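Local coordinates for protein probable ss-1,3-N-acetylglucosaminyltransferase (Staphylococcus aureus subsp. aureus N315, PDB 6H21) that is a probable glycosyltransferase of family 2, with a GT-A-type catalytic domain that holds uridine-diphosphate-N-acetylglucosamine in the crystal, at residues A103-F108 and M177-V182; N130-I135 and N212-T217. All coordinates share one frame; numbering follows the deposited sequence.

Contact 1: A103-F108 and M177-V182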
loop_
_atom_site.group_PDB
_atom_site.type_symbol
_atom_site.label_atom_id
_atom_site.label_comp_id
_atom_site.label_asym_id
_atom_site.label_seq_id
_atom_site.Cartn_x
_atom_site.Cartn_y
_atom_site.Cartn_z
ATOM N N ALA C 103 19.817 -49.842 -14.528
ATOM C CA ALA C 103 21.089 -49.453 -13.942
ATOM C C ALA C 103 20.898 -49.057 -12.468
ATOM O O ALA C 103 19.762 -48.958 -11.969
ATOM C CB ALA C 103 21.703 -48.331 -14.752
ATOM N N GLU C 104 22.031 -48.844 -11.787
ATOM C CA GLU C 104 22.091 -48.459 -10.388
ATOM C C GLU C 104 21.650 -46.998 -10.241
ATOM O O GLU C 104 20.892 -46.661 -9.353
ATOM C CB GLU C 104 23.521 -48.645 -9.875
ATOM C CG GLU C 104 23.630 -48.587 -8.363
ATOM C CD GLU C 104 25.006 -48.866 -7.770
ATOM O OE1 GLU C 104 25.153 -48.633 -6.547
ATOM O OE2 GLU C 104 25.931 -49.306 -8.511
ATOM N N TYR C 105 22.167 -46.148 -11.134
ATOM C CA TYR C 105 21.850 -44.733 -11.200
ATOM C C TYR C 105 21.433 -44.358 -12.630
ATOM O O TYR C 105 21.926 -44.932 -13.588
ATOM C CB TYR C 105 23.072 -43.896 -10.820
ATOM C CG TYR C 105 23.455 -43.919 -9.365
ATOM C CD1 TYR C 105 22.867 -43.052 -8.460
ATOM C CD2 TYR C 105 24.433 -44.780 -8.892
ATOM C CE1 TYR C 105 23.222 -43.052 -7.121
ATOM C CE2 TYR C 105 24.811 -44.787 -7.558
ATOM C CZ TYR C 105 24.197 -43.924 -6.665
ATOM O OH TYR C 105 24.551 -43.914 -5.345
ATOM N N VAL C 106 20.558 -43.353 -12.750
ATOM C CA VAL C 106 20.316 -42.684 -14.006
ATOM C C VAL C 106 20.868 -41.254 -13.942
ATOM O O VAL C 106 21.034 -40.644 -12.865
ATOM C CB VAL C 106 18.827 -42.683 -14.401
ATOM C CG1 VAL C 106 18.273 -44.099 -14.545
ATOM C CG2 VAL C 106 17.983 -41.848 -13.451
ATOM N N PHE C 107 21.132 -40.717 -15.128
ATOM C CA PHE C 107 21.582 -39.353 -15.299
ATOM C C PHE C 107 20.865 -38.762 -16.516
ATOM O O PHE C 107 21.001 -39.277 -17.643
ATOM C CB PHE C 107 23.102 -39.282 -15.451
ATOM C CG PHE C 107 23.630 -37.882 -15.310
ATOM C CD1 PHE C 107 23.279 -36.900 -16.221
ATOM C CD2 PHE C 107 24.432 -37.524 -14.242
ATOM C CE1 PHE C 107 23.738 -35.597 -16.078
ATOM C CE2 PHE C 107 24.876 -36.218 -14.094
ATOM C CZ PHE C 107 24.538 -35.258 -15.014
ATOM N N PHE C 108 20.107 -37.683 -16.293
ATOM C CA PHE C 108 19.397 -37.020 -17.377
ATOM C C PHE C 108 20.323 -35.992 -18.035
ATOM O O PHE C 108 20.860 -35.088 -17.394
ATOM C CB PHE C 108 18.078 -36.411 -16.885
ATOM C CG PHE C 108 17.110 -37.428 -16.335
ATOM C CD1 PHE C 108 16.364 -38.228 -17.185
ATOM C CD2 PHE C 108 16.973 -37.612 -14.970
ATOM C CE1 PHE C 108 15.491 -39.182 -16.680
ATOM C CE2 PHE C 108 16.096 -38.565 -14.466
ATOM C CZ PHE C 108 15.350 -39.340 -15.320
ATOM N N MET C 177 22.515 -36.938 -11.061
ATOM C CA MET C 177 22.591 -38.402 -10.981
ATOM C C MET C 177 21.670 -38.891 -9.849
ATOM O O MET C 177 21.869 -38.575 -8.705
ATOM C CB MET C 177 24.040 -38.852 -10.760
ATOM C CG MET C 177 24.214 -40.356 -10.738
ATOM S SD MET C 177 25.948 -40.878 -10.728
ATOM C CE MET C 177 26.475 -40.315 -12.346
ATOM N N PHE C 178 20.650 -39.675 -10.219
ATOM C CA PHE C 178 19.588 -40.161 -9.347
ATOM C C PHE C 178 19.674 -41.690 -9.178
ATOM O O PHE C 178 19.755 -42.391 -10.141
ATOM C CB PHE C 178 18.219 -39.880 -9.972
ATOM C CG PHE C 178 17.795 -38.439 -10.105
ATOM C CD1 PHE C 178 18.144 -37.688 -11.218
ATOM C CD2 PHE C 178 16.973 -37.858 -9.156
ATOM C CE1 PHE C 178 17.708 -36.382 -11.359
ATOM C CE2 PHE C 178 16.544 -36.547 -9.300
ATOM C CZ PHE C 178 16.911 -35.814 -10.401
ATOM N N LYS C 179 19.564 -42.184 -7.943
ATOM C CA LYS C 179 19.536 -43.625 -7.665
ATOM C C LYS C 179 18.214 -44.211 -8.178
ATOM O O LYS C 179 17.137 -43.763 -7.820
ATOM C CB LYS C 179 19.719 -43.896 -6.168
ATOM C CG LYS C 179 19.750 -45.375 -5.802
ATOM C CD LYS C 179 20.137 -45.634 -4.366
ATOM C CE LYS C 179 21.627 -45.850 -4.210
ATOM N NZ LYS C 179 21.999 -46.090 -2.799
ATOM N N LYS C 180 18.320 -45.244 -9.011
ATOM C CA LYS C 180 17.189 -45.764 -9.773
ATOM C C LYS C 180 16.145 -46.422 -8.850
ATOM O O LYS C 180 14.940 -46.354 -9.121
ATOM C CB LYS C 180 17.696 -46.741 -10.842
ATOM C CG LYS C 180 16.620 -47.264 -11.787
ATOM C CD LYS C 180 16.030 -46.194 -12.684
ATOM C CE LYS C 180 14.698 -46.562 -13.306
ATOM N NZ LYS C 180 14.632 -47.970 -13.760
ATOM N N SER C 181 16.591 -47.066 -7.770
ATOM C CA SER C 181 15.682 -47.834 -6.897
ATOM C C SER C 181 14.664 -46.899 -6.220
ATOM O O SER C 181 13.519 -47.277 -5.966
ATOM C CB SER C 181 16.467 -48.643 -5.893
ATOM O OG SER C 181 17.266 -47.793 -5.080
ATOM N N VAL C 182 15.076 -45.662 -5.929
ATOM C CA VAL C 182 14.192 -44.654 -5.337
ATOM C C VAL C 182 13.077 -44.321 -6.344
ATOM O O VAL C 182 11.891 -44.213 -5.981
ATOM C CB VAL C 182 14.991 -43.403 -4.918
ATOM C CG1 VAL C 182 14.082 -42.265 -4.479
ATOM C CG2 VAL C 182 16.024 -43.711 -3.840
HETATM O O HOH W 1 19.438 -48.266 -7.727
HETATM O O HOH W 2 24.748 -46.003 -3.605
#
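In the central sheet of the GT-A fold, Y105, V106 and F107 run antiparallel to K179, F178 and M177, joining the strand that leads toward the uridine-diphosphate-N-acetylglucosamine pocket to one that arrives much later in the chain. V106 and F178 form the hydrogen-bonded pair: V106 N reaches F178 O at 2.9 Å, F178 N returns to V106 O at 2.8 Å, and both donors lie nearly along the C=O axis. Beyond them K180 N, at the start of helix 180-185, meets E104 O almost straight, with an N-H...O angle of 176°.

On the face carrying Y105, M177 and F107, the methionine threads between two rings. Its CG is anti to the backbone N (chi1 -177°), which sets CG 3.7 Å from Y105 CB and leaves SD 4.6 Å from the Y105 ring centroid, an oblique Met-aromatic contact, while M177 CB touches F107 CD2. L123 and Y124 of helix 119-129 cover this methionine. The other face carries V106 and F178; two residues on from V106, F108 meets F178 CE1 with the edge of its ring, through CD2, the two planes 68° apart.

K179 crosses the tyrosine at a slant, its CE 3.7 Å from Y105 OH. The hydroxyl is hydrogen-bonded to S132 O, and a water bridges the two tips, donating to Y105 OH and accepting from K179 NZ at 2.9 Å.

Contact 2: N130-I135 and N212-T217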
loop_
_atom_site.group_PDB
_atom_site.type_symbol
_atom_site.label_atom_id
_atom_site.label_comp_id
_atom_site.label_asym_id
_atom_site.label_seq_id
_atom_site.Cartn_x
_atom_site.Cartn_y
_atom_site.Cartn_z
ATOM N N ASN C 130 29.398 -42.284 -0.469
ATOM C CA ASN C 130 28.568 -41.596 0.523
ATOM C C ASN C 130 27.133 -42.129 0.506
ATOM O O ASN C 130 26.231 -41.503 1.079
ATOM C CB ASN C 130 28.596 -40.086 0.293
ATOM C CG ASN C 130 30.007 -39.565 0.417
ATOM O OD1 ASN C 130 30.565 -39.567 1.506
ATOM N ND2 ASN C 130 30.605 -39.177 -0.696
ATOM N N ASN C 131 26.925 -43.277 -0.147
ATOM C CA ASN C 131 25.625 -43.926 -0.176
ATOM C C ASN C 131 24.549 -42.906 -0.598
ATOM O O ASN C 131 23.492 -42.832 -0.017
ATOM C CB ASN C 131 25.327 -44.572 1.184
ATOM C CG ASN C 131 24.052 -45.391 1.182
ATOM O OD1 ASN C 131 23.739 -46.065 0.199
ATOM N ND2 ASN C 131 23.305 -45.329 2.272
ATOM N N SER C 132 24.832 -42.139 -1.653
ATOM C CA SER C 132 23.961 -41.039 -2.106
ATOM C C SER C 132 22.791 -41.564 -2.955
ATOM O O SER C 132 22.948 -42.437 -3.808
ATOM C CB SER C 132 24.759 -40.006 -2.859
ATOM O OG SER C 132 25.971 -39.714 -2.178
ATOM N N ASP C 133 21.611 -40.997 -2.697
ATOM C CA ASP C 133 20.417 -41.142 -3.530
ATOM C C ASP C 133 20.456 -40.161 -4.708
ATOM O O ASP C 133 19.915 -40.455 -5.770
ATOM C CB ASP C 133 19.154 -40.934 -2.695
ATOM C CG ASP C 133 19.031 -41.947 -1.575
ATOM O OD1 ASP C 133 19.195 -43.142 -1.865
ATOM O OD2 ASP C 133 18.805 -41.518 -0.423
ATOM N N LEU C 134 21.120 -39.019 -4.524
ATOM C CA LEU C 134 21.208 -37.960 -5.525
ATOM C C LEU C 134 22.618 -37.365 -5.485
ATOM O O LEU C 134 23.092 -37.016 -4.416
ATOM C CB LEU C 134 20.162 -36.897 -5.175
ATOM C CG LEU C 134 20.101 -35.673 -6.082
ATOM C CD1 LEU C 134 19.678 -36.042 -7.493
ATOM C CD2 LEU C 134 19.147 -34.623 -5.518
ATOM N N ILE C 135 23.287 -37.263 -6.638
ATOM C CA ILE C 135 24.559 -36.557 -6.706
ATOM C C ILE C 135 24.432 -35.420 -7.728
ATOM O O ILE C 135 23.961 -35.633 -8.859
ATOM C CB ILE C 135 25.735 -37.504 -7.016
ATOM C CG1 ILE C 135 25.693 -38.772 -6.156
ATOM C CG2 ILE C 135 27.061 -36.763 -6.873
ATOM C CD1 ILE C 135 24.978 -39.939 -6.802
ATOM N N ASN C 212 19.773 -38.979 1.322
ATOM C CA ASN C 212 21.194 -38.774 1.179
ATOM C C ASN C 212 21.477 -38.044 -0.133
ATOM O O ASN C 212 21.331 -38.621 -1.218
ATOM C CB ASN C 212 21.933 -40.117 1.218
ATOM C CG ASN C 212 21.877 -40.771 2.583
ATOM O OD1 ASN C 212 21.503 -40.136 3.565
ATOM N ND2 ASN C 212 22.263 -42.036 2.657
ATOM N N TYR C 213 21.908 -36.786 -0.035
ATOM C CA TYR C 213 22.198 -36.005 -1.239
ATOM C C TYR C 213 23.649 -35.524 -1.181
ATOM O O TYR C 213 24.121 -35.083 -0.123
ATOM C CB TYR C 213 21.244 -34.816 -1.386
ATOM C CG TYR C 213 19.882 -34.968 -0.766
ATOM C CD1 TYR C 213 18.970 -35.891 -1.243
ATOM C CD2 TYR C 213 19.490 -34.147 0.276
ATOM C CE1 TYR C 213 17.712 -36.017 -0.667
ATOM C CE2 TYR C 213 18.243 -34.255 0.857
ATOM C CZ TYR C 213 17.340 -35.176 0.367
ATOM O OH TYR C 213 16.111 -35.267 0.940
ATOM N N SER C 214 24.342 -35.601 -2.320
ATOM C CA SER C 214 25.758 -35.240 -2.382
ATOM C C SER C 214 25.985 -34.181 -3.470
ATOM O O SER C 214 25.307 -34.183 -4.479
ATOM C CB SER C 214 26.600 -36.479 -2.592
ATOM O OG SER C 214 26.369 -37.412 -1.536
ATOM N N ILE C 215 26.969 -33.305 -3.239
ATOM C CA ILE C 215 27.302 -32.200 -4.128
ATOM C C ILE C 215 28.792 -32.291 -4.448
ATOM O O ILE C 215 29.631 -32.262 -3.530
ATOM C CB ILE C 215 26.961 -30.838 -3.486
ATOM C CG1 ILE C 215 25.459 -30.696 -3.204
ATOM C CG2 ILE C 215 27.488 -29.686 -4.334
ATOM C CD1 ILE C 215 25.127 -29.673 -2.150
ATOM N N LYS C 216 29.097 -32.348 -5.751
ATOM C CA LYS C 216 30.452 -32.538 -6.240
ATOM C C LYS C 216 30.828 -31.322 -7.105
ATOM O O LYS C 216 30.077 -30.945 -7.992
ATOM C CB LYS C 216 30.499 -33.900 -6.946
ATOM C CG LYS C 216 31.877 -34.449 -7.258
ATOM C CD LYS C 216 32.646 -34.951 -6.064
ATOM C CE LYS C 216 33.742 -35.930 -6.433
ATOM N NZ LYS C 216 34.947 -35.233 -6.943
ATOM N N THR C 217 31.993 -30.719 -6.829
ATOM C CA THR C 217 32.331 -29.367 -7.307
ATOM C C THR C 217 33.741 -29.274 -7.921
ATOM O O THR C 217 34.181 -28.172 -8.261
ATOM C CB THR C 217 32.227 -28.361 -6.151
ATOM O OG1 THR C 217 33.206 -28.678 -5.157
ATOM C CG2 THR C 217 30.859 -28.333 -5.505
#
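L134 and I135 pair in parallel with Y213 and S214, and S214 N donates to L134 O at 2.8 Å, while N212 O, just ahead of its strand, takes D133 N at 2.8 Å and, more weakly, L134 N.

N212 and D133 answer each other through a second bond: N212 N reaches D133 OD2 at 3.2 Å on the anti side of the carboxylate, 27° out of its plane. K211 N also donates to that oxygen, so two backbone N-H groups hold it. With CG beside its own backbone N (chi1 -68°), N212 swings its amide to the loop, where ND2 gives a hydrogen to N131 O at 3.0 Å; the acceptor lies close to the amide plane of N212. N131, at positive phi, is the C' residue of the Schellman motif that ends helix 119-129, so this bond ties a helix terminus to the residue just before strand 213-216. S214 OG is hydrogen-bonded to A159 O and lies beside S132 OG, at a separation too short to be trusted. On the face of L134 and Y213, L134 CB rests 4.2 Å from Y213 CD1.

Helix 198-207 packs on that face, F206 and L207 touching L134, whereas helix 119-129 lies against I135, S214 and K216; strand 177-179 flanks L134 and I135 as their antiparallel neighbour.

In the fold
Contacts 1 and 2, their centres 12 Å apart, are successive steps across one sheet: 105-108 pairs with 177-179, which pairs with 134-142, which pairs with 213-216. The middle joint includes K179 N and D133 O, 2.8 Å apart and probably hydrogen-bonded, backbone hydrogen bonding between I135 and M177, and M177 O packing on L134 CD1 at 3.6 Å. Contact 1 is nearer uridine-diphosphate-N-acetylglucosamine: the F108 side chain is about 7 Å from it and about 11 Å from a manganese ion, near, without touching, D110 and D112 of a probable DxD motif. In contact 2 the L134 side chain is about 13 Å from the same ligand.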